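Local coordinates for protein putative transcriptional regulator (Methanosarcina mazei, PDB 3R0A) that probably regulates transcription as a disulfide-linked dimer, binding DNA through a winged helix-turn-helix domain, at residues B[20-25]-B[97-102]; B[29-34]-B[50-55]. All blocks are in the same frame, centred on the assembly; numbering follows the deposited sequence.

How the interactions relate
Both contacts rest mainly on aliphatic side chains, yet they show how the setting changes what such chains do. Interaction 1 lies near the centre of the chain, where the end of helix 14-22 rests on the long helix 93-119, and its leucine and isoleucines meet carbon to carbon. Interaction 2, about 19 Å away between centres, joins helix 26-37 to the turn after helix 45-51; it is only partly buried, and a serine hydroxyl lies against the leucine methyls. CE of Met32, a selenomethionine, lies 3.6 Å from Leu22 CD1, so the helix that carries one side of interaction 2 also packs against Leu22 of interaction 1.

Interaction 1 (B[20-25]-B[97-102]); sequences CALNLT and RNIIQK
Leu22, in the last turn of helix 14-22, and Ile100, on the long helix 93-119, illustrate how two branched side chains can meet crosswise and still touch at several atoms. The two chains run at about a right angle to one another. The leucine fork lies across the ethyl arm of the isoleucine, with CD1 of Leu22 3.9 Å from CD1 of Ile100. The same Leu22 CD1 is 4.0 Å from Ile100 CG1. The second prong, Leu22 CD2, lies 4.1 Å from Ile100 CG1, and one methylene is therefore met by both methyls of the fork. That approach depends on the isoleucine torsions, since CG1 of Ile100 stands beside the backbone N and the arm then runs out extended (chi2 175°), carrying CD1 to the leucine.

Ile99 adds a lighter touch from the neighbouring position. Its CG2 branch meets Leu22 CD2 at 4.1 Å, again with the chains crossing nearly perpendicularly, whereas its longer arm leads away from the contact. Leu22 also packs on Ile103 one turn further along the same helix, and on Met32 of helix 26-37.

A Schellman motif closes helix 14-22, with Asn23, at positive phi, in the C-prime position and Leu24 N paired with Lys19 O. The chain then turns toward helix 26-37. Two residues before Leu22, Cys20 forms a disulfide with Cys9 of the second subunit, and Ile100 packs on Leu115 of that subunit, so this junction lies close to the dimer interface. Across the contact itself the meeting atoms are all aliphatic carbons at van der Waals distance; its cohesion probably comes from burial and from the fit of the branches, without the directionality that polar bonds would impose.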
loop_
_atom_site.group_PDB
_atom_site.type_symbol
_atom_site.label_atom_id
_atom_site.label_comp_id
_atom_site.label_asym_id
_atom_site.label_seq_id
_atom_site.Cartn_x
_atom_site.Cartn_y
_atom_site.Cartn_z
ATOM N N CYS B 20 -0.151 0.782 12.600
ATOM C CA CYS B 20 -0.680 -0.375 11.865
ATOM C C CYS B 20 0.378 -1.444 11.708
ATOM O O CYS B 20 0.156 -2.607 11.997
ATOM C CB CYS B 20 -1.168 0.036 10.475
ATOM S SG CYS B 20 -2.009 -1.259 9.535
ATOM N N ALA B 21 1.539 -1.027 11.247
ATOM C CA ALA B 21 2.556 -1.946 10.869
ATOM C C ALA B 21 3.100 -2.718 12.098
ATOM O O ALA B 21 3.349 -3.937 12.043
ATOM C CB ALA B 21 3.641 -1.207 10.129
ATOM N N LEU B 22 3.213 -2.019 13.213
ATOM C CA LEU B 22 3.885 -2.538 14.368
ATOM C C LEU B 22 2.837 -2.913 15.411
ATOM O O LEU B 22 3.174 -3.348 16.518
ATOM C CB LEU B 22 4.871 -1.475 14.896
ATOM C CG LEU B 22 6.088 -1.139 14.020
ATOM C CD1 LEU B 22 6.953 -0.094 14.682
ATOM C CD2 LEU B 22 6.914 -2.377 13.742
ATOM N N ASN B 23 1.572 -2.732 15.043
ATOM C CA ASN B 23 0.436 -3.053 15.900
ATOM C C ASN B 23 0.531 -2.392 17.261
ATOM O O ASN B 23 0.460 -3.059 18.291
ATOM C CB ASN B 23 0.269 -4.570 16.055
ATOM C CG ASN B 23 -1.065 -4.929 16.649
ATOM O OD1 ASN B 23 -2.090 -4.242 16.400
ATOM N ND2 ASN B 23 -1.073 -5.974 17.478
ATOM N N LEU B 24 0.675 -1.066 17.247
ATOM C CA LEU B 24 0.880 -0.267 18.451
ATOM C C LEU B 24 -0.395 0.457 18.883
ATOM O O LEU B 24 -1.080 1.061 18.068
ATOM C CB LEU B 24 1.982 0.787 18.187
ATOM C CG LEU B 24 3.335 0.323 17.643
ATOM C CD1 LEU B 24 4.375 1.423 17.506
ATOM C CD2 LEU B 24 3.925 -0.734 18.527
ATOM N N THR B 25 -0.694 0.451 20.172
ATOM C CA THR B 25 -1.665 1.445 20.678
ATOM C C THR B 25 -1.048 2.833 20.728
ATOM O O THR B 25 0.149 2.997 20.527
ATOM C CB THR B 25 -2.121 1.135 22.087
ATOM O OG1 THR B 25 -0.971 1.142 22.930
ATOM C CG2 THR B 25 -2.786 -0.224 22.137
ATOM N N ARG B 97 13.718 0.891 10.399
ATOM C CA ARG B 97 13.292 1.154 9.053
ATOM C C ARG B 97 13.122 -0.202 8.359
ATOM O O ARG B 97 12.082 -0.494 7.785
ATOM C CB ARG B 97 14.355 2.039 8.387
ATOM C CG ARG B 97 14.372 2.097 6.854
ATOM C CD ARG B 97 15.814 2.152 6.322
ATOM N NE ARG B 97 15.895 1.613 4.960
ATOM C CZ ARG B 97 17.008 1.205 4.346
ATOM N NH1 ARG B 97 18.190 1.257 4.957
ATOM N NH2 ARG B 97 16.930 0.734 3.106
ATOM N N ASN B 98 14.123 -1.063 8.451
ATOM C CA ASN B 98 14.027 -2.337 7.771
ATOM C C ASN B 98 12.840 -3.170 8.271
ATOM O O ASN B 98 12.241 -3.911 7.498
ATOM C CB ASN B 98 15.339 -3.136 7.864
ATOM C CG ASN B 98 16.551 -2.394 7.276
ATOM O OD1 ASN B 98 16.448 -1.293 6.684
ATOM N ND2 ASN B 98 17.726 -3.006 7.447
ATOM N N ILE B 99 12.496 -3.041 9.557
ATOM C CA ILE B 99 11.388 -3.824 10.145
ATOM C C ILE B 99 10.092 -3.368 9.523
ATOM O O ILE B 99 9.289 -4.162 9.048
ATOM C CB ILE B 99 11.227 -3.631 11.694
ATOM C CG1 ILE B 99 12.549 -3.837 12.454
ATOM C CG2 ILE B 99 10.058 -4.509 12.244
ATOM C CD1 ILE B 99 13.032 -5.287 12.579
ATOM N N ILE B 100 9.894 -2.067 9.571
ATOM C CA ILE B 100 8.719 -1.423 9.016
ATOM C C ILE B 100 8.561 -1.672 7.493
ATOM O O ILE B 100 7.452 -1.991 7.025
ATOM C CB ILE B 100 8.714 0.082 9.419
ATOM C CG1 ILE B 100 8.447 0.197 10.931
ATOM C CG2 ILE B 100 7.686 0.881 8.628
ATOM C CD1 ILE B 100 8.529 1.574 11.503
ATOM N N GLN B 101 9.661 -1.583 6.741
ATOM C CA GLN B 101 9.593 -1.745 5.285
ATOM C C GLN B 101 9.328 -3.162 4.873
ATOM O O GLN B 101 8.611 -3.407 3.895
ATOM C CB GLN B 101 10.835 -1.220 4.571
ATOM C CG GLN B 101 10.639 -1.091 3.038
ATOM C CD GLN B 101 9.533 -0.114 2.636
ATOM O OE1 GLN B 101 9.183 0.825 3.375
ATOM N NE2 GLN B 101 8.978 -0.327 1.440
ATOM N N LYS B 102 9.881 -4.106 5.632
ATOM C CA LYS B 102 9.584 -5.502 5.399
ATOM C C LYS B 102 8.077 -5.665 5.444
ATOM O O LYS B 102 7.487 -6.301 4.575
ATOM C CB LYS B 102 10.265 -6.394 6.441
ATOM C CG LYS B 102 10.820 -7.713 5.864
ATOM C CD LYS B 102 12.245 -7.497 5.314
ATOM C CE LYS B 102 13.303 -8.063 6.306
ATOM N NZ LYS B 102 14.595 -7.275 6.148
#

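Interaction 2 (B[29-34]-B[50-55]); sequences LNVMKS and KSLKLD
Leu52, the first residue to leave helical geometry after helix 45-51, reaches across to Val31 and Ser34 of helix 26-37 and shows how one side chain can bridge a helix and a turn. From the backbone its CB points toward that helix, and CG follows beside the backbone N, anti to the carbonyl carbon (chi1 -55°), which places the fork over the Val31-Ser34 surface. CG itself lies 3.8 Å from Ser34 OG. Beyond it the two methyls diverge. CD1 meets CG2 of Val31 at 3.8 Å, the valine and leucine chains crossing at about a right angle, and Leu52 CD1 also lies 4.0 Å from Ser34 OG. Leu52 CD2 comes closer to that hydroxyl, at 3.4 Å from Ser34 OG. The same methyl, Leu52 CD2, passes Asn30 O at a longer 4.4 Å.

The serine oxygen thus faces three carbons of one leucine in a purely van der Waals contact, while one turn back the valine offers a methyl. Val31 in turn packs on Ser62 and Val63 of helix 56-68, so it is shared by two neighbours. Were Leu52 cut back to an alanine, Val31 CG2 and the Ser34 hydroxyl would probably lose their partner on the turn, opening a gap between helix 26-37 and the end of helix 45-51.

Beyond the leucine the chain runs on to Asp55, which caps the start of helix 56-68, while Leu54 packs on Val59 of that helix. Three successive helices, 26-37, 45-51 and 56-68, are thereby brought together, and the antiparallel strands 72-78 and 84-90 follow. This order of helices and hairpin matches a winged helix-turn-helix domain, as expected of the DnaD N-terminal family, in which the turn between helices 45-51 and 56-68 would belong to the helix-turn-helix.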
loop_
_atom_site.group_PDB
_atom_site.type_symbol
_atom_site.label_atom_id
_atom_site.label_comp_id
_atom_site.label_asym_id
_atom_site.label_seq_id
_atom_site.Cartn_x
_atom_site.Cartn_y
_atom_site.Cartn_z
ATOM N N LEU B 29 3.037 3.607 21.239
ATOM C CA LEU B 29 3.715 4.478 20.311
ATOM C C LEU B 29 4.420 5.587 21.090
ATOM O O LEU B 29 5.601 5.874 20.856
ATOM C CB LEU B 29 2.719 5.046 19.291
ATOM C CG LEU B 29 3.296 6.200 18.474
ATOM C CD1 LEU B 29 4.281 5.684 17.404
ATOM C CD2 LEU B 29 2.181 7.046 17.889
ATOM N N ASN B 30 3.673 6.198 22.016
ATOM C CA ASN B 30 4.231 7.179 22.954
ATOM C C ASN B 30 5.381 6.644 23.808
ATOM O O ASN B 30 6.296 7.378 24.145
ATOM C CB ASN B 30 3.141 7.757 23.844
ATOM C CG ASN B 30 2.396 8.905 23.174
ATOM O OD1 ASN B 30 1.320 9.299 23.616
ATOM N ND2 ASN B 30 2.972 9.449 22.106
ATOM N N VAL B 31 5.344 5.357 24.142
ATOM C CA VAL B 31 6.507 4.727 24.771
ATOM C C VAL B 31 7.644 4.607 23.762
ATOM O O VAL B 31 8.765 4.956 24.078
ATOM C CB VAL B 31 6.172 3.383 25.438
ATOM C CG1 VAL B 31 7.413 2.531 25.619
ATOM C CG2 VAL B 31 5.421 3.606 26.765
HETATM N N MSE B 32 7.365 4.130 22.553
HETATM C CA MSE B 32 8.414 4.086 21.538
HETATM C C MSE B 32 9.021 5.479 21.318
HETATM O O MSE B 32 10.248 5.586 21.184
HETATM C CB MSE B 32 7.888 3.560 20.210
HETATM C CG MSE B 32 8.954 3.345 19.127
HETATM SE SE MSE B 32 8.025 2.579 17.606
HETATM C CE MSE B 32 9.369 1.460 16.909
ATOM N N LYS B 33 8.160 6.514 21.280
ATOM C CA LYS B 33 8.583 7.918 21.051
ATOM C C LYS B 33 9.522 8.343 22.185
ATOM O O LYS B 33 10.556 8.965 21.929
ATOM C CB LYS B 33 7.402 8.915 21.000
ATOM C CG LYS B 33 6.308 8.686 19.957
ATOM C CD LYS B 33 6.590 9.278 18.573
ATOM C CE LYS B 33 5.905 10.634 18.342
ATOM N NZ LYS B 33 4.478 10.652 18.785
ATOM N N SER B 34 9.152 7.986 23.421
ATOM C CA SER B 34 9.970 8.232 24.599
ATOM C C SER B 34 11.409 7.718 24.502
ATOM O O SER B 34 12.347 8.381 24.959
ATOM C CB SER B 34 9.309 7.621 25.821
ATOM O OG SER B 34 8.797 8.643 26.653
ATOM N N LYS B 50 7.414 6.934 35.567
ATOM C CA LYS B 50 7.520 8.257 36.167
ATOM C C LYS B 50 7.711 9.305 35.073
ATOM O O LYS B 50 7.153 10.410 35.162
ATOM C CB LYS B 50 8.687 8.314 37.168
ATOM C CG LYS B 50 8.597 7.330 38.349
ATOM C CD LYS B 50 7.640 7.806 39.443
ATOM C CE LYS B 50 7.995 7.188 40.806
ATOM N NZ LYS B 50 7.005 7.576 41.867
ATOM N N SER B 51 8.489 8.941 34.049
ATOM C CA SER B 51 8.861 9.844 32.954
ATOM C C SER B 51 7.634 10.328 32.194
ATOM O O SER B 51 7.526 11.512 31.853
ATOM C CB SER B 51 9.841 9.149 31.998
ATOM O OG SER B 51 10.416 10.056 31.070
ATOM N N LEU B 52 6.724 9.392 31.926
ATOM C CA LEU B 52 5.415 9.672 31.360
ATOM C C LEU B 52 4.457 9.691 32.541
ATOM O O LEU B 52 4.896 9.631 33.691
ATOM C CB LEU B 52 5.032 8.569 30.363
ATOM C CG LEU B 52 6.032 8.284 29.225
ATOM C CD1 LEU B 52 5.980 6.834 28.769
ATOM C CD2 LEU B 52 5.806 9.227 28.056
ATOM N N LYS B 53 3.157 9.784 32.288
ATOM C CA LYS B 53 2.191 9.701 33.392
ATOM C C LYS B 53 1.332 8.456 33.228
ATOM O O LYS B 53 0.193 8.532 32.748
ATOM C CB LYS B 53 1.334 10.977 33.512
ATOM C CG LYS B 53 2.086 12.234 33.982
ATOM C CD LYS B 53 2.831 12.032 35.310
ATOM C CE LYS B 53 3.600 13.292 35.698
ATOM N NZ LYS B 53 4.647 13.057 36.729
ATOM N N LEU B 54 1.891 7.312 33.636
ATOM C CA LEU B 54 1.316 6.020 33.293
ATOM C C LEU B 54 1.607 4.948 34.334
ATOM O O LEU B 54 2.636 4.983 35.010
ATOM C CB LEU B 54 1.849 5.581 31.929
ATOM C CG LEU B 54 0.867 5.027 30.891
ATOM C CD1 LEU B 54 -0.181 6.075 30.431
ATOM C CD2 LEU B 54 1.651 4.499 29.694
ATOM N N ASP B 55 0.689 3.993 34.456
ATOM C CA ASP B 55 0.849 2.899 35.396
ATOM C C ASP B 55 1.836 1.883 34.855
ATOM O O ASP B 55 1.711 1.426 33.719
ATOM C CB ASP B 55 -0.490 2.235 35.717
ATOM C CG ASP B 55 -1.368 2.039 34.482
ATOM O OD1 ASP B 55 -1.994 3.026 34.018
ATOM O OD2 ASP B 55 -1.451 0.892 33.991
#